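Local coordinates for protein putative TetR-family transcriptional regulator (Syntrophomonas wolfei subsp. wolfei, PDB 3LWJ) that probably binds DNA through a helix-turn-helix and regulates transcription, at residues A68-I71 / I72-S76; F89-T92 / K93-T96; A176-K179 / E180-I183. All blocks are in the same frame, centred on the assembly; numbering follows the deposited sequence.

Contact 1 of 3, residues A68-I71 / I72-S76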
loop_
_atom_site.group_PDB
_atom_site.type_symbol
_atom_site.label_atom_id
_atom_site.label_comp_id
_atom_site.label_asym_id
_atom_site.label_seq_id
_atom_site.Cartn_x
_atom_site.Cartn_y
_atom_site.Cartn_z
ATOM N N ALA A 68 -3.557 16.772 2.884
ATOM C CA ALA A 68 -3.481 16.415 4.319
ATOM C C ALA A 68 -4.308 17.392 5.142
ATOM O O ALA A 68 -5.004 17.008 6.065
ATOM C CB ALA A 68 -1.998 16.425 4.825
ATOM N N LYS A 69 -4.198 18.662 4.800
ATOM C CA LYS A 69 -4.862 19.702 5.518
ATOM C C LYS A 69 -6.387 19.546 5.433
ATOM O O LYS A 69 -7.098 19.756 6.418
ATOM C CB LYS A 69 -4.433 21.067 4.978
ATOM C CG LYS A 69 -4.962 22.199 5.814
ATOM C CD LYS A 69 -4.586 23.565 5.288
ATOM C CE LYS A 69 -5.133 24.620 6.246
ATOM N NZ LYS A 69 -5.009 25.971 5.683
ATOM N N GLN A 70 -6.880 19.198 4.256
ATOM C CA GLN A 70 -8.322 18.994 4.058
ATOM C C GLN A 70 -8.858 17.740 4.806
ATOM O O GLN A 70 -9.934 17.782 5.423
ATOM C CB GLN A 70 -8.616 18.918 2.562
ATOM C CG GLN A 70 -10.094 18.885 2.160
ATOM C CD GLN A 70 -10.260 18.572 0.669
ATOM O OE1 GLN A 70 -9.286 18.637 -0.100
ATOM N NE2 GLN A 70 -11.481 18.201 0.262
ATOM N N ILE A 71 -8.086 16.646 4.773
ATOM C CA ILE A 71 -8.390 15.427 5.543
ATOM C C ILE A 71 -8.447 15.746 7.059
ATOM O O ILE A 71 -9.439 15.447 7.737
ATOM C CB ILE A 71 -7.321 14.297 5.266
ATOM C CG1 ILE A 71 -7.367 13.839 3.790
ATOM C CG2 ILE A 71 -7.513 13.093 6.198
ATOM C CD1 ILE A 71 -6.220 12.893 3.393
ATOM N N ILE A 72 -7.396 16.385 7.571
ATOM C CA ILE A 72 -7.276 16.637 9.013
ATOM C C ILE A 72 -8.331 17.621 9.523
ATOM O O ILE A 72 -8.841 17.442 10.609
ATOM C CB ILE A 72 -5.841 17.117 9.395
ATOM C CG1 ILE A 72 -4.835 15.987 9.135
ATOM C CG2 ILE A 72 -5.758 17.632 10.890
ATOM C CD1 ILE A 72 -3.420 16.433 9.366
ATOM N N SER A 73 -8.663 18.632 8.729
ATOM C CA SER A 73 -9.669 19.639 9.128
ATOM C C SER A 73 -11.109 19.114 9.024
ATOM O O SER A 73 -11.961 19.446 9.863
ATOM C CB SER A 73 -9.514 20.943 8.331
ATOM O OG SER A 73 -9.781 20.734 6.962
ATOM N N SER A 74 -11.394 18.281 8.040
ATOM C CA SER A 74 -12.704 17.626 7.985
ATOM C C SER A 74 -12.959 16.785 9.243
ATOM O O SER A 74 -14.024 16.844 9.836
ATOM C CB SER A 74 -12.800 16.748 6.747
ATOM O OG SER A 74 -12.589 17.528 5.589
ATOM N N ILE A 75 -11.964 16.011 9.653
ATOM C CA ILE A 75 -12.075 15.155 10.825
ATOM C C ILE A 75 -12.220 16.036 12.096
ATOM O O ILE A 75 -13.132 15.835 12.926
ATOM C CB ILE A 75 -10.845 14.230 10.935
ATOM C CG1 ILE A 75 -10.827 13.212 9.771
ATOM C CG2 ILE A 75 -10.842 13.451 12.251
ATOM C CD1 ILE A 75 -9.583 12.327 9.717
ATOM N N SER A 76 -11.325 17.013 12.228
ATOM C CA SER A 76 -11.317 17.933 13.396
ATOM C C SER A 76 -12.615 18.714 13.527
ATOM O O SER A 76 -13.124 18.900 14.633
ATOM C CB SER A 76 -10.130 18.898 13.318
ATOM O OG SER A 76 -8.930 18.169 13.190
#

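Contact 2 of 3, residues F89-T92 / K93-T96. With EDO (1,2-ethanediol), chain B.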
loop_
_atom_site.group_PDB
_atom_site.type_symbol
_atom_site.label_atom_id
_atom_site.label_comp_id
_atom_site.label_asym_id
_atom_site.label_seq_id
_atom_site.Cartn_x
_atom_site.Cartn_y
_atom_site.Cartn_z
ATOM N N PHE A 89 -14.451 6.825 15.344
ATOM C CA PHE A 89 -13.502 5.855 14.800
ATOM C C PHE A 89 -13.952 5.366 13.438
ATOM O O PHE A 89 -13.173 5.344 12.488
ATOM C CB PHE A 89 -13.360 4.673 15.771
ATOM C CG PHE A 89 -12.271 3.714 15.417
ATOM C CD1 PHE A 89 -10.947 4.107 15.470
ATOM C CD2 PHE A 89 -12.574 2.415 15.023
ATOM C CE1 PHE A 89 -9.945 3.241 15.132
ATOM C CE2 PHE A 89 -11.557 1.530 14.700
ATOM C CZ PHE A 89 -10.241 1.949 14.752
ATOM N N ILE A 90 -15.218 5.005 13.346
ATOM C CA ILE A 90 -15.780 4.556 12.090
ATOM C C ILE A 90 -15.973 5.684 11.115
ATOM O O ILE A 90 -15.482 5.612 9.979
ATOM C CB ILE A 90 -17.127 3.874 12.260
ATOM C CG1 ILE A 90 -16.999 2.716 13.245
ATOM C CG2 ILE A 90 -17.593 3.395 10.939
ATOM C CD1 ILE A 90 -15.834 1.747 12.948
ATOM N N GLU A 91 -16.733 6.702 11.517
ATOM C CA GLU A 91 -17.157 7.711 10.555
ATOM C C GLU A 91 -16.009 8.515 10.013
ATOM O O GLU A 91 -16.106 9.002 8.880
ATOM C CB GLU A 91 -18.167 8.705 11.139
ATOM C CG GLU A 91 -19.582 8.331 10.991
ATOM C CD GLU A 91 -19.982 7.880 9.603
ATOM O OE1 GLU A 91 -19.856 8.640 8.608
ATOM O OE2 GLU A 91 -20.466 6.740 9.544
ATOM N N THR A 92 -14.946 8.708 10.804
ATOM C CA THR A 92 -13.802 9.450 10.272
ATOM C C THR A 92 -13.173 8.720 9.053
ATOM O O THR A 92 -12.616 9.356 8.181
ATOM C CB THR A 92 -12.718 9.778 11.307
ATOM O OG1 THR A 92 -12.349 8.605 12.072
ATOM C CG2 THR A 92 -13.209 10.898 12.258
ATOM N N LYS A 93 -13.308 7.400 9.003
ATOM C CA LYS A 93 -12.731 6.640 7.881
ATOM C C LYS A 93 -13.577 6.917 6.640
ATOM O O LYS A 93 -13.051 7.237 5.590
ATOM C CB LYS A 93 -12.655 5.159 8.220
ATOM C CG LYS A 93 -11.939 4.825 9.514
ATOM C CD LYS A 93 -10.568 5.439 9.617
ATOM C CE LYS A 93 -10.042 5.281 11.017
ATOM N NZ LYS A 93 -10.638 6.244 12.000
ATOM N N ARG A 94 -14.899 6.910 6.786
ATOM C CA ARG A 94 -15.742 7.333 5.678
ATOM C C ARG A 94 -15.423 8.766 5.211
ATOM O O ARG A 94 -15.227 9.000 4.010
ATOM C CB ARG A 94 -17.220 7.174 6.001
ATOM C CG ARG A 94 -18.093 7.865 5.008
ATOM C CD ARG A 94 -19.503 7.276 4.868
ATOM N NE ARG A 94 -20.101 6.778 6.100
ATOM C CZ ARG A 94 -20.827 5.668 6.180
ATOM N NH1 ARG A 94 -21.024 4.930 5.090
ATOM N NH2 ARG A 94 -21.363 5.293 7.350
ATOM N N LEU A 95 -15.360 9.717 6.144
ATOM C CA LEU A 95 -14.933 11.075 5.792
ATOM C C LEU A 95 -13.658 11.096 5.006
ATOM O O LEU A 95 -13.577 11.813 4.012
ATOM C CB LEU A 95 -14.691 11.975 7.017
ATOM C CG LEU A 95 -15.883 12.667 7.603
ATOM C CD1 LEU A 95 -15.432 13.520 8.788
ATOM C CD2 LEU A 95 -16.624 13.483 6.530
ATOM N N THR A 96 -12.636 10.361 5.467
ATOM C CA THR A 96 -11.354 10.394 4.791
ATOM C C THR A 96 -11.531 9.870 3.384
ATOM O O THR A 96 -11.018 10.456 2.435
ATOM C CB THR A 96 -10.277 9.542 5.502
ATOM O OG1 THR A 96 -10.087 10.020 6.832
ATOM C CG2 THR A 96 -8.981 9.588 4.727
HETATM C C1 EDO B . -7.427 8.772 13.649
HETATM O O1 EDO B . -8.332 9.852 13.299
HETATM C C2 EDO B . -7.869 7.315 13.476
HETATM O O2 EDO B . -8.982 6.907 14.295
#

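Contact 3 of 3, residues A176-K179 / E180-I183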
loop_
_atom_site.group_PDB
_atom_site.type_symbol
_atom_site.label_atom_id
_atom_site.label_comp_id
_atom_site.label_asym_id
_atom_site.label_seq_id
_atom_site.Cartn_x
_atom_site.Cartn_y
_atom_site.Cartn_z
ATOM N N ALA A 176 -10.886 -2.113 -9.945
ATOM C CA ALA A 176 -11.315 -3.488 -9.603
ATOM C C ALA A 176 -12.499 -3.484 -8.617
ATOM O O ALA A 176 -13.210 -4.468 -8.489
ATOM C CB ALA A 176 -10.114 -4.288 -9.020
ATOM N N ILE A 177 -12.731 -2.356 -7.947
ATOM C CA ILE A 177 -13.842 -2.219 -7.042
ATOM C C ILE A 177 -14.513 -0.864 -7.283
ATOM O O ILE A 177 -13.902 0.027 -7.830
ATOM C CB ILE A 177 -13.404 -2.314 -5.542
ATOM C CG1 ILE A 177 -12.348 -1.247 -5.175
ATOM C CG2 ILE A 177 -12.853 -3.699 -5.204
ATOM C CD1 ILE A 177 -11.950 -1.237 -3.659
ATOM N N THR A 178 -15.756 -0.713 -6.840
ATOM C CA THR A 178 -16.436 0.568 -6.920
ATOM C C THR A 178 -16.087 1.429 -5.701
ATOM O O THR A 178 -15.596 0.932 -4.675
ATOM C CB THR A 178 -17.953 0.387 -6.999
ATOM O OG1 THR A 178 -18.420 -0.296 -5.830
ATOM C CG2 THR A 178 -18.350 -0.417 -8.260
ATOM N N LYS A 179 -16.316 2.721 -5.840
ATOM C CA LYS A 179 -16.203 3.680 -4.743
ATOM C C LYS A 179 -16.943 3.146 -3.524
ATOM O O LYS A 179 -16.449 3.206 -2.396
ATOM C CB LYS A 179 -16.782 5.040 -5.176
ATOM C CG LYS A 179 -16.655 6.131 -4.113
ATOM C CD LYS A 179 -17.339 7.444 -4.508
ATOM C CE LYS A 179 -17.985 8.113 -3.298
ATOM N NZ LYS A 179 -17.933 9.596 -3.343
ATOM N N GLU A 180 -18.151 2.643 -3.756
ATOM C CA GLU A 180 -18.969 2.097 -2.685
ATOM C C GLU A 180 -18.331 0.885 -1.987
ATOM O O GLU A 180 -18.304 0.789 -0.760
ATOM C CB GLU A 180 -20.320 1.666 -3.254
ATOM C CG GLU A 180 -21.266 1.157 -2.176
ATOM C CD GLU A 180 -21.506 2.227 -1.125
ATOM O OE1 GLU A 180 -22.066 3.285 -1.502
ATOM O OE2 GLU A 180 -21.110 2.030 0.056
ATOM N N GLU A 181 -17.869 -0.062 -2.795
ATOM C CA GLU A 181 -17.164 -1.233 -2.307
ATOM C C GLU A 181 -15.926 -0.848 -1.520
ATOM O O GLU A 181 -15.613 -1.492 -0.541
ATOM C CB GLU A 181 -16.790 -2.146 -3.473
ATOM C CG GLU A 181 -17.990 -2.876 -4.031
ATOM C CD GLU A 181 -17.710 -3.554 -5.360
ATOM O OE1 GLU A 181 -16.727 -3.218 -6.073
ATOM O OE2 GLU A 181 -18.479 -4.457 -5.683
HETATM N N MSE A 182 -15.243 0.223 -1.926
HETATM C CA MSE A 182 -14.044 0.677 -1.233
HETATM C C MSE A 182 -14.401 1.237 0.116
HETATM O O MSE A 182 -13.771 0.934 1.117
HETATM C CB MSE A 182 -13.342 1.753 -2.042
HETATM C CG MSE A 182 -12.289 2.557 -1.298
HETATM SE SE MSE A 182 -11.662 4.134 -2.325
HETATM C CE MSE A 182 -13.240 5.262 -2.204
ATOM N N ILE A 183 -15.449 2.051 0.141
ATOM C CA ILE A 183 -15.893 2.650 1.383
ATOM C C ILE A 183 -16.337 1.518 2.332
ATOM O O ILE A 183 -15.859 1.456 3.487
ATOM C CB ILE A 183 -16.999 3.704 1.142
ATOM C CG1 ILE A 183 -16.407 4.902 0.383
ATOM C CG2 ILE A 183 -17.628 4.148 2.462
ATOM C CD1 ILE A 183 -17.489 5.906 -0.166
#

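Contact 1 of 3, residues A68-I71 / I72-S76
I75 lies alongside I71, one turn earlier on helix 56-79, both side chains pointing the same way; CD1 of I75 comes 4.2 Å from CG2 of I71. In I75 the longer branch stands beside the backbone N, with CG2 anti to that N (chi1 -67°), which brings CG1 to 3.3 Å from the carbonyl O of I71. I72 takes the same shape, and its CG1 passes 3.2 Å from A68 O. Branched aliphatic side chains suit I71 and I75 because other helices pack there: I71 meets V99 of helix 85-102, while I75 reaches T92 of helix 85-102 and F134 of helix 118-144.

Serines occupy other positions round the turn, and their hydroxyls bend back onto the helix. S73 OG donates to K69 O over 2.9 Å, and the amide N of S73 bonds to the same oxygen from the opposite face of the carbonyl plane. The hydroxyl of S73 sits between the backbone N and the carbonyl carbon (chi1 65°). In S76 the outcome is alike: OG bonds to I72 O at 2.7 Å, the amide N of S76 at 3.0 Å, again from opposite faces. S74 OG reaches Q70 O in one of its two conformers, so that bond is less certain. Q70 itself extends over to helix 85-102, touching V99 and Q102, and N103 bonds to its OE1.

The chemistry implies two ways of fitting a helix. I71 and I75 supply branched hydrocarbon to the neighbouring helices, whereas the small hydroxyls of S73 and S76 are satisfied locally, each sharing one carbonyl O with the amide N of its own residue.

Contact 2 of 3, residues F89-T92 / K93-T96
Helix 85-102, part of the all-helical domain that accompanies the DNA-binding domain in TetR-family proteins, carries a lysine that folds back over its own turn: K93 reaches the backbone of F89 and the hydroxyl of T92. The chain of K93 bends at chi2 (-52°) and again at its last torsion, curling NZ back to F89 O, 2.7 Å away, where it meets a lone pair in the carbonyl plane. NZ also bonds to T92 OG1 at 2.9 Å. That hydroxyl is in turn bonded to R88 O, so it can accept from the lysine while giving its own proton to the carbonyl. A weak third bond joins NZ to O2 of a 1,2-ethanediol, also 2.9 Å; the diol, probably from the crystallisation liquor, is held further by N138 OD1. Lysine suits this buried place because its long flexible chain and three N-H groups let one ammonium serve several oxygens.

On another side of the helix E91 and R94 lie side by side. R94 grips the carboxylate side-on, NE to OE1 at 3.1 Å and NH2 to OE2 at 2.8 Å, both oxygens being met on their syn side. With the two planes only 23° apart, this is a nearly coplanar two-bond salt bridge. T96 OG1, like its amide N, bonds to T92 O, the hydroxyl at 2.9 Å and from the opposite face of the carbonyl plane.

Several elements surround the turn. T92 and T96 pack on I75 of helix 56-79, K93 meets E164 and I160 of helix 153-173 and H190 of helix 179-195, and F89 stacks edge-to-face with F148 while touching L193 and, across the dimer, L197 of the second subunit.

Contact 3 of 3, residues A176-K179 / E180-I183
The carboxylate of E181 turns back to the backbone amide of T178, whose N meets OE1 at 2.8 Å from the anti side, 32° out of the carboxylate plane. The exchange is mutual: E181 N bonds to T178 OG1 over 3.1 Å, nearly straight at 165°. Together the two bonds form a capping box at the start of helix 179-195, with T178 as the N-cap. A threonine suits that position because its hydroxyl, held between the backbone N and the carbonyl carbon (chi1 60°), can accept from an amide of the first turn, which has no helical carbonyl one turn back to bond to. Glutamate three residues on is long enough to return and bind the N-cap amide, and its negative charge is probably favoured by the positive end of the helix dipole.

I177, just before the cap, crosses M182, a selenomethionine, at about a right angle, its CD1 3.7 Å from CB of M182. The apolar patch continues on M182, which packs on W171 of helix 153-173 and M97 of helix 85-102. The regular backbone pattern starts with M182 N to T178 O, 2.9 Å. The chain of K179 carries NZ on to a salt bridge with E98, tying the new helix to helix 85-102. Its methylenes serve the apolar contact while its amine serves the charge: K179 runs beside I183, pointing the same way, and CE of K179 lies 3.9 Å from CD1 of I183.

The contacts follow one another along the chain, and helix 85-102, which carries contact 2, stands between the others. Contacts 1 and 2 have centres 11 Å apart and touch directly: CG2 of I75 lies 3.5 Å from CG2 of T92, and CD1 of I75 is 3.7 Å from T96 OG1. Contact 3 is 15 Å from contact 2 between centres, with nearest atoms about 4 Å apart but no touch; contacts 1 and 3 are 22 Å apart. The ethanediol bound at contact 2 is also about 5 Å from the side chain of I75, so it may mark a pocket between the helices. The predicted helix-turn-helix, residues 34-53, belongs to none of the three.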